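Local coordinates for protein glycerol dehydratase (Clostridium butyricum, PDB 1R9D) that probably acts as a glycyl-radical lyase that dehydrates glycerol without the help of vitamin B12, at residues A517-N528 with S535-Y543; L582-Q593 with A654-G662. One frame throughout, in Å; residues are numbered along the deposited sequence.

Contact 1. Residues A517-N528 with S535-Y543; sequences APLPFLSSMVDN and SLQDGGAEY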
loop_
_atom_site.group_PDB
_atom_site.type_symbol
_atom_site.label_atom_id
_atom_site.label_comp_id
_atom_site.label_asym_id
_atom_site.label_seq_id
_atom_site.Cartn_x
_atom_site.Cartn_y
_atom_site.Cartn_z
ATOM N N ALA A 517 -4.829 7.196 -4.848
ATOM C CA ALA A 517 -4.661 8.337 -5.738
ATOM C C ALA A 517 -3.443 9.234 -5.493
ATOM O O ALA A 517 -3.577 10.451 -5.352
ATOM C CB ALA A 517 -5.947 9.189 -5.748
ATOM N N PRO A 518 -2.239 8.645 -5.415
ATOM C CA PRO A 518 -1.073 9.506 -5.202
ATOM C C PRO A 518 -0.908 10.252 -6.531
ATOM O O PRO A 518 -1.126 9.666 -7.593
ATOM C CB PRO A 518 0.043 8.503 -4.913
ATOM C CG PRO A 518 -0.369 7.305 -5.722
ATOM C CD PRO A 518 -1.855 7.224 -5.451
ATOM N N LEU A 519 -0.545 11.532 -6.483
ATOM C CA LEU A 519 -0.435 12.333 -7.705
ATOM C C LEU A 519 0.979 12.675 -8.178
ATOM O O LEU A 519 1.650 13.525 -7.595
ATOM C CB LEU A 519 -1.239 13.626 -7.532
ATOM C CG LEU A 519 -2.700 13.446 -7.105
ATOM C CD1 LEU A 519 -3.396 14.798 -7.141
ATOM C CD2 LEU A 519 -3.414 12.468 -8.031
ATOM N N PRO A 520 1.429 12.039 -9.274
ATOM C CA PRO A 520 2.761 12.246 -9.858
ATOM C C PRO A 520 3.030 13.662 -10.368
ATOM O O PRO A 520 4.052 14.263 -10.039
ATOM C CB PRO A 520 2.806 11.229 -11.008
ATOM C CG PRO A 520 1.762 10.226 -10.658
ATOM C CD PRO A 520 0.668 11.055 -10.060
ATOM N N PHE A 521 2.117 14.196 -11.175
ATOM C CA PHE A 521 2.316 15.528 -11.740
ATOM C C PHE A 521 2.360 16.639 -10.688
ATOM O O PHE A 521 3.320 17.410 -10.623
ATOM C CB PHE A 521 1.230 15.832 -12.781
ATOM C CG PHE A 521 1.434 17.136 -13.504
ATOM C CD1 PHE A 521 0.621 18.233 -13.234
ATOM C CD2 PHE A 521 2.458 17.275 -14.436
ATOM C CE1 PHE A 521 0.823 19.456 -13.880
ATOM C CE2 PHE A 521 2.672 18.490 -15.090
ATOM C CZ PHE A 521 1.853 19.585 -14.813
ATOM N N LEU A 522 1.323 16.718 -9.865
ATOM C CA LEU A 522 1.264 17.742 -8.829
ATOM C C LEU A 522 2.475 17.663 -7.891
ATOM O O LEU A 522 3.093 18.678 -7.566
ATOM C CB LEU A 522 -0.020 17.583 -8.013
ATOM C CG LEU A 522 -0.264 18.670 -6.962
ATOM C CD1 LEU A 522 -0.608 19.974 -7.665
ATOM C CD2 LEU A 522 -1.394 18.253 -6.027
ATOM N N SER A 523 2.815 16.449 -7.469
ATOM C CA SER A 523 3.930 16.247 -6.547
ATOM C C SER A 523 5.279 16.723 -7.069
ATOM O O SER A 523 6.126 17.179 -6.295
ATOM C CB SER A 523 4.031 14.767 -6.164
ATOM O OG SER A 523 2.864 14.333 -5.484
ATOM N N SER A 524 5.481 16.627 -8.378
ATOM C CA SER A 524 6.748 17.027 -8.975
ATOM C C SER A 524 7.034 18.515 -8.820
ATOM O O SER A 524 8.180 18.944 -8.939
ATOM C CB SER A 524 6.773 16.649 -10.462
ATOM O OG SER A 524 5.853 17.428 -11.211
ATOM N N MET A 525 5.995 19.298 -8.546
ATOM C CA MET A 525 6.150 20.739 -8.407
ATOM C C MET A 525 6.110 21.264 -6.970
ATOM O O MET A 525 5.918 22.459 -6.753
ATOM C CB MET A 525 5.089 21.449 -9.254
ATOM C CG MET A 525 5.197 21.113 -10.735
ATOM S SD MET A 525 3.917 21.894 -11.728
ATOM C CE MET A 525 2.535 20.881 -11.326
ATOM N N VAL A 526 6.293 20.376 -5.998
ATOM C CA VAL A 526 6.300 20.769 -4.586
ATOM C C VAL A 526 7.535 20.148 -3.928
ATOM O O VAL A 526 7.766 18.945 -4.027
ATOM C CB VAL A 526 5.025 20.301 -3.859
ATOM C CG1 VAL A 526 5.069 20.747 -2.391
ATOM C CG2 VAL A 526 3.801 20.890 -4.547
ATOM N N ASP A 527 8.313 20.984 -3.253
ATOM C CA ASP A 527 9.566 20.563 -2.636
ATOM C C ASP A 527 9.715 19.324 -1.784
ATOM O O ASP A 527 8.879 18.984 -0.951
ATOM C CB ASP A 527 10.198 21.737 -1.903
ATOM C CG ASP A 527 11.067 22.569 -2.813
ATOM O OD1 ASP A 527 11.621 23.590 -2.349
ATOM O OD2 ASP A 527 11.197 22.188 -4.000
ATOM N N ASN A 528 10.851 18.674 -2.026
ATOM C CA ASN A 528 11.267 17.456 -1.373
ATOM C C ASN A 528 10.612 16.221 -1.985
ATOM O O ASN A 528 11.141 15.131 -1.840
ATOM C CB ASN A 528 11.012 17.537 0.132
ATOM C CG ASN A 528 11.741 18.705 0.786
ATOM O OD1 ASN A 528 12.330 19.549 0.105
ATOM N ND2 ASN A 528 11.694 18.763 2.112
ATOM N N SER A 535 5.377 10.887 -3.093
ATOM C CA SER A 535 4.304 11.826 -3.406
ATOM C C SER A 535 3.863 12.701 -2.235
ATOM O O SER A 535 4.217 12.460 -1.077
ATOM C CB SER A 535 3.081 11.066 -3.909
ATOM O OG SER A 535 2.527 10.290 -2.861
ATOM N N LEU A 536 3.064 13.708 -2.564
ATOM C CA LEU A 536 2.505 14.633 -1.588
ATOM C C LEU A 536 1.638 13.813 -0.632
ATOM O O LEU A 536 1.675 14.008 0.580
ATOM C CB LEU A 536 1.645 15.670 -2.316
ATOM C CG LEU A 536 1.973 17.165 -2.359
ATOM C CD1 LEU A 536 3.408 17.460 -1.961
ATOM C CD2 LEU A 536 1.663 17.663 -3.763
ATOM N N GLN A 537 0.866 12.883 -1.191
ATOM C CA GLN A 537 -0.008 12.035 -0.392
ATOM C C GLN A 537 0.783 11.172 0.594
ATOM O O GLN A 537 0.267 10.786 1.642
ATOM C CB GLN A 537 -0.853 11.129 -1.297
ATOM C CG GLN A 537 -1.844 11.864 -2.202
ATOM C CD GLN A 537 -1.163 12.757 -3.218
ATOM O OE1 GLN A 537 -0.153 12.381 -3.808
ATOM N NE2 GLN A 537 -1.719 13.940 -3.439
ATOM N N ASP A 538 2.035 10.875 0.257
ATOM C CA ASP A 538 2.881 10.053 1.121
ATOM C C ASP A 538 3.826 10.846 2.024
ATOM O O ASP A 538 4.772 10.283 2.581
ATOM C CB ASP A 538 3.683 9.060 0.276
ATOM C CG ASP A 538 2.802 7.993 -0.351
ATOM O OD1 ASP A 538 2.187 7.212 0.411
ATOM O OD2 ASP A 538 2.719 7.936 -1.599
ATOM N N GLY A 539 3.577 12.146 2.157
ATOM C CA GLY A 539 4.396 12.982 3.026
ATOM C C GLY A 539 5.634 13.640 2.437
ATOM O O GLY A 539 6.496 14.113 3.182
ATOM N N GLY A 540 5.736 13.683 1.111
ATOM C CA GLY A 540 6.898 14.298 0.488
ATOM C C GLY A 540 7.125 15.785 0.738
ATOM O O GLY A 540 8.263 16.251 0.702
ATOM N N ALA A 541 6.058 16.537 0.997
ATOM C CA ALA A 541 6.189 17.974 1.222
ATOM C C ALA A 541 7.052 18.315 2.435
ATOM O O ALA A 541 7.137 17.545 3.389
ATOM C CB ALA A 541 4.803 18.609 1.383
ATOM N N GLU A 542 7.701 19.473 2.377
ATOM C CA GLU A 542 8.534 19.957 3.481
ATOM C C GLU A 542 7.639 20.234 4.690
ATOM O O GLU A 542 7.995 19.920 5.830
ATOM C CB GLU A 542 9.247 21.250 3.063
ATOM C CG GLU A 542 9.925 22.036 4.199
ATOM C CD GLU A 542 11.053 21.272 4.880
ATOM O OE1 GLU A 542 11.658 20.392 4.228
ATOM O OE2 GLU A 542 11.345 21.569 6.065
ATOM N N TYR A 543 6.473 20.821 4.427
ATOM C CA TYR A 543 5.510 21.159 5.474
ATOM C C TYR A 543 4.212 20.374 5.276
ATOM O O TYR A 543 3.690 20.308 4.166
ATOM C CB TYR A 543 5.204 22.665 5.437
ATOM C CG TYR A 543 6.414 23.551 5.655
ATOM C CD1 TYR A 543 6.865 24.416 4.655
ATOM C CD2 TYR A 543 7.105 23.522 6.861
ATOM C CE1 TYR A 543 7.986 25.240 4.858
ATOM C CE2 TYR A 543 8.223 24.332 7.074
ATOM C CZ TYR A 543 8.658 25.187 6.074
ATOM O OH TYR A 543 9.762 25.986 6.302
HETATM O O HOH W 1 10.079 16.292 3.082
#
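The backbone of S535-Y543 runs beside that of A517-N528, closest at S523 with L536 (CA atoms 5.4 Å apart), and makes a type I turn from L536 to G539. S523 and Q537 make the two firm hydrogen bonds, and L536 fills the apolar centre. The OG of S523 accepts the N-H of L536 at 3.0 Å and gives its proton to L519 O, which S523 N reaches from the opposite face of the carbonyl. Q537 bends at chi2 (64°), bringing OE1 to 2.8 Å from L519 N. That bond is nearly straight at hydrogen (167°), yet the donor stands well above the side-chain carbonyl plane, while NE2 lies against L519 CG. L536 sends its two methyls apart, CD1 onto V526 CG1 at 3.7 Å and CD2 onto L522 CD2, crossing both side chains at about a right angle. Toward the solvent, N528 ND2 makes a weak bond to E542 OE1, their planes nearly perpendicular; water 1 accepts from ND2 and lies 3.0 Å from G540 O. E277, ending helix 260-277, accepts from F521 N and L522 N. Thus S523 ties the first turn of helix 520-524 to the loop entering strand 543-551 of a mixed sheet.

Contact 2. Residues L582-Q593 with A654-G662; sequences LNNDFKNSEEIQ and ATPDGRKSG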
loop_
_atom_site.group_PDB
_atom_site.type_symbol
_atom_site.label_atom_id
_atom_site.label_comp_id
_atom_site.label_asym_id
_atom_site.label_seq_id
_atom_site.Cartn_x
_atom_site.Cartn_y
_atom_site.Cartn_z
ATOM N N LEU A 582 -36.080 25.810 24.387
ATOM C CA LEU A 582 -35.302 25.614 23.172
ATOM C C LEU A 582 -35.815 24.428 22.368
ATOM O O LEU A 582 -35.947 24.508 21.151
ATOM C CB LEU A 582 -33.823 25.418 23.515
ATOM C CG LEU A 582 -33.150 26.633 24.149
ATOM C CD1 LEU A 582 -31.746 26.259 24.598
ATOM C CD2 LEU A 582 -33.116 27.787 23.160
ATOM N N ASN A 583 -36.115 23.329 23.050
ATOM C CA ASN A 583 -36.610 22.144 22.366
ATOM C C ASN A 583 -37.978 22.371 21.732
ATOM O O ASN A 583 -38.385 21.622 20.842
ATOM C CB ASN A 583 -36.647 20.954 23.329
ATOM C CG ASN A 583 -35.252 20.451 23.676
ATOM O OD1 ASN A 583 -34.406 20.286 22.792
ATOM N ND2 ASN A 583 -35.007 20.198 24.955
ATOM N N ASN A 584 -38.680 23.410 22.177
ATOM C CA ASN A 584 -39.992 23.733 21.619
ATOM C C ASN A 584 -39.890 24.939 20.684
ATOM O O ASN A 584 -40.903 25.484 20.241
ATOM C CB ASN A 584 -41.000 24.032 22.733
ATOM C CG ASN A 584 -41.167 22.874 23.696
ATOM O OD1 ASN A 584 -41.252 21.716 23.283
ATOM N ND2 ASN A 584 -41.229 23.181 24.987
ATOM N N ASP A 585 -38.659 25.350 20.394
ATOM C CA ASP A 585 -38.402 26.480 19.507
ATOM C C ASP A 585 -39.117 27.760 19.952
ATOM O O ASP A 585 -39.675 28.490 19.135
ATOM C CB ASP A 585 -38.799 26.109 18.070
ATOM C CG ASP A 585 -38.280 27.100 17.039
ATOM O OD1 ASP A 585 -37.152 27.609 17.207
ATOM O OD2 ASP A 585 -38.989 27.359 16.044
ATOM N N PHE A 586 -39.089 28.019 21.257
ATOM C CA PHE A 586 -39.703 29.210 21.846
ATOM C C PHE A 586 -41.219 29.305 21.694
ATOM O O PHE A 586 -41.790 30.386 21.839
ATOM C CB PHE A 586 -39.072 30.476 21.259
ATOM C CG PHE A 586 -37.579 30.535 21.406
ATOM C CD1 PHE A 586 -36.760 30.530 20.282
ATOM C CD2 PHE A 586 -36.992 30.578 22.663
ATOM C CE1 PHE A 586 -35.372 30.567 20.410
ATOM C CE2 PHE A 586 -35.605 30.614 22.803
ATOM C CZ PHE A 586 -34.795 30.607 21.674
ATOM N N LYS A 587 -41.872 28.184 21.407
ATOM C CA LYS A 587 -43.321 28.187 21.245
ATOM C C LYS A 587 -44.017 28.566 22.551
ATOM O O LYS A 587 -43.810 27.927 23.583
ATOM C CB LYS A 587 -43.807 26.811 20.788
ATOM C CG LYS A 587 -45.314 26.729 20.610
ATOM C CD LYS A 587 -45.745 25.346 20.156
ATOM C CE LYS A 587 -47.254 25.276 19.970
ATOM N NZ LYS A 587 -47.678 23.942 19.461
ATOM N N ASN A 588 -44.843 29.608 22.490
ATOM C CA ASN A 588 -45.581 30.098 23.654
ATOM C C ASN A 588 -44.660 30.574 24.774
ATOM O O ASN A 588 -45.024 30.527 25.951
ATOM C CB ASN A 588 -46.516 29.011 24.199
ATOM C CG ASN A 588 -47.545 28.556 23.180
ATOM O OD1 ASN A 588 -48.238 29.372 22.571
ATOM N ND2 ASN A 588 -47.657 27.242 22.996
ATOM N N SER A 589 -43.466 31.029 24.412
ATOM C CA SER A 589 -42.514 31.516 25.405
ATOM C C SER A 589 -41.657 32.635 24.826
ATOM O O SER A 589 -40.454 32.723 25.081
ATOM C CB SER A 589 -41.637 30.362 25.903
ATOM O OG SER A 589 -41.115 29.607 24.822
ATOM N N GLU A 590 -42.303 33.498 24.050
ATOM C CA GLU A 590 -41.643 34.627 23.414
ATOM C C GLU A 590 -40.998 35.574 24.420
ATOM O O GLU A 590 -40.081 36.319 24.074
ATOM C CB GLU A 590 -42.648 35.397 22.562
ATOM C CG GLU A 590 -43.159 34.618 21.362
ATOM C CD GLU A 590 -44.402 35.236 20.753
ATOM O OE1 GLU A 590 -44.396 36.462 20.496
ATOM O OE2 GLU A 590 -45.383 34.493 20.526
ATOM N N GLU A 591 -41.477 35.555 25.662
ATOM C CA GLU A 591 -40.909 36.432 26.677
ATOM C C GLU A 591 -39.523 35.930 27.070
ATOM O O GLU A 591 -38.646 36.718 27.422
ATOM C CB GLU A 591 -41.819 36.514 27.911
ATOM C CG GLU A 591 -41.832 35.293 28.812
ATOM C CD GLU A 591 -42.655 34.139 28.268
ATOM O OE1 GLU A 591 -43.264 34.277 27.183
ATOM O OE2 GLU A 591 -42.699 33.089 28.942
ATOM N N ILE A 592 -39.328 34.615 27.005
ATOM C CA ILE A 592 -38.032 34.031 27.338
ATOM C C ILE A 592 -37.063 34.294 26.188
ATOM O O ILE A 592 -35.894 34.605 26.411
ATOM C CB ILE A 592 -38.140 32.505 27.594
ATOM C CG1 ILE A 592 -38.914 32.256 28.894
ATOM C CG2 ILE A 592 -36.747 31.887 27.686
ATOM C CD1 ILE A 592 -39.046 30.789 29.275
ATOM N N GLN A 593 -37.555 34.177 24.959
ATOM C CA GLN A 593 -36.721 34.428 23.792
ATOM C C GLN A 593 -36.239 35.880 23.784
ATOM O O GLN A 593 -35.100 36.162 23.410
ATOM C CB GLN A 593 -37.495 34.130 22.506
ATOM C CG GLN A 593 -36.741 34.499 21.233
ATOM C CD GLN A 593 -37.505 34.155 19.970
ATOM O OE1 GLN A 593 -38.735 34.220 19.936
ATOM N NE2 GLN A 593 -36.776 33.807 18.914
ATOM N N ALA A 654 -33.116 25.528 17.894
ATOM C CA ALA A 654 -33.044 26.852 18.502
ATOM C C ALA A 654 -31.862 26.899 19.469
ATOM O O ALA A 654 -31.568 25.915 20.147
ATOM C CB ALA A 654 -34.344 27.158 19.247
ATOM N N THR A 655 -31.188 28.043 19.530
ATOM C CA THR A 655 -30.045 28.196 20.420
ATOM C C THR A 655 -30.269 29.301 21.461
ATOM O O THR A 655 -31.109 30.184 21.272
ATOM C CB THR A 655 -28.757 28.458 19.599
ATOM O OG1 THR A 655 -29.027 29.410 18.560
ATOM C CG2 THR A 655 -28.263 27.154 18.971
ATOM N N PRO A 656 -29.524 29.253 22.582
ATOM C CA PRO A 656 -29.597 30.212 23.696
ATOM C C PRO A 656 -29.429 31.692 23.366
ATOM O O PRO A 656 -29.748 32.546 24.192
ATOM C CB PRO A 656 -28.507 29.721 24.650
ATOM C CG PRO A 656 -28.477 28.252 24.401
ATOM C CD PRO A 656 -28.562 28.180 22.892
ATOM N N ASP A 657 -28.917 32.008 22.182
ATOM C CA ASP A 657 -28.741 33.408 21.803
ATOM C C ASP A 657 -30.056 34.005 21.301
ATOM O O ASP A 657 -30.129 35.196 20.998
ATOM C CB ASP A 657 -27.652 33.546 20.728
ATOM C CG ASP A 657 -27.924 32.697 19.494
ATOM O OD1 ASP A 657 -28.837 31.845 19.543
ATOM O OD2 ASP A 657 -27.213 32.878 18.478
ATOM N N GLY A 658 -31.087 33.168 21.213
ATOM C CA GLY A 658 -32.389 33.628 20.757
ATOM C C GLY A 658 -32.693 33.292 19.307
ATOM O O GLY A 658 -33.762 33.635 18.790
ATOM N N ARG A 659 -31.750 32.627 18.647
ATOM C CA ARG A 659 -31.902 32.229 17.250
ATOM C C ARG A 659 -32.882 31.057 17.149
ATOM O O ARG A 659 -32.781 30.094 17.905
ATOM C CB ARG A 659 -30.529 31.819 16.681
ATOM C CG ARG A 659 -30.578 31.252 15.274
ATOM C CD ARG A 659 -29.229 30.682 14.823
ATOM N NE ARG A 659 -29.457 29.492 14.005
ATOM C CZ ARG A 659 -29.858 28.323 14.494
ATOM N NH1 ARG A 659 -30.057 28.181 15.800
ATOM N NH2 ARG A 659 -30.105 27.307 13.674
ATOM N N LYS A 660 -33.830 31.134 16.219
ATOM C CA LYS A 660 -34.809 30.060 16.053
ATOM C C LYS A 660 -34.271 28.890 15.236
ATOM O O LYS A 660 -33.361 29.047 14.424
ATOM C CB LYS A 660 -36.084 30.589 15.393
ATOM C CG LYS A 660 -36.768 31.692 16.181
ATOM C CD LYS A 660 -38.215 31.865 15.750
ATOM C CE LYS A 660 -39.024 30.615 16.066
ATOM N NZ LYS A 660 -40.465 30.782 15.750
ATOM N N SER A 661 -34.855 27.719 15.461
ATOM C CA SER A 661 -34.458 26.501 14.771
ATOM C C SER A 661 -34.471 26.647 13.252
ATOM O O SER A 661 -35.364 27.280 12.681
ATOM C CB SER A 661 -35.381 25.350 15.185
ATOM O OG SER A 661 -35.053 24.147 14.511
ATOM N N GLY A 662 -33.462 26.066 12.607
ATOM C CA GLY A 662 -33.376 26.101 11.159
ATOM C C GLY A 662 -32.811 27.357 10.526
ATOM O O GLY A 662 -32.598 27.389 9.314
HETATM O O HOH W 2 -35.300 23.744 18.549
HETATM O O HOH W 3 -37.874 28.082 13.395
#
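A654 opens the second segment by setting its CB among L582 O, D585 OD1 and F586 CE1, the last at 3.7 Å, while water 2 accepts from its N-H and donates to L582 O. At T655 the carbonyl carbon touches L582 CD2, and the carbonyl oxygen sits at the edge of the F586 ring, in its plane and 3.7 Å from CZ. P656 offers CG to L582 CD1, the two side chains crossing at about a right angle; I461 of helix 453-461 touches both residues. D657 braces the turn: its OD1 accepts from T655 OG1 and R659 N on opposite faces of the carboxylate plane. G658 O takes a hydrogen bond from Q593 NE2 (3.0 Å, 170°), lying in the plane of that amide. Q593 reaches across with an extended chain, CG anti to the backbone N (chi1 174°), and its CB sits over one face of the F586 ring, toward the rim. R659 places its O at the ring edge near CE1, and its guanidinium bonds to T655 OG1 and to the Q663, T652 and G653 carbonyls. K660 lays CG 3.5 Å from Q593 NE2 and bends at chi3, bringing CE to D585 OD2 and NZ into a long salt bridge with it at 3.7 Å. S661 N donates to D585 OD1 at 2.9 Å, from above the carboxylate plane, and water 3 links OD2 to S661 O. Here a Schellman motif ends helix 575-583, with D585 as its C-prime residue, and docks on a type I turn, T655 to G658, whose end overlaps an Asx turn at D657.

How the contacts relate
Contact 1 closes before contact 2 opens, and the two lie on opposite sides of the chain's centre, their own centres 50 Å apart and their nearest atoms about 36 Å apart. Strand 543-551 and helix 553-569 lead from one toward the other: the strand starts in the second segment of contact 1, and the helix touches P656, D657 and R659 of contact 2. Contact 1 joins residues close in sequence and lies about 14 Å from bound glycerol, measured from the L522 side chain. Contact 2, farther from the centre, ties together pieces 61 residues apart. Neither segment pair touches the second subunit, so both hold together parts of a single chain.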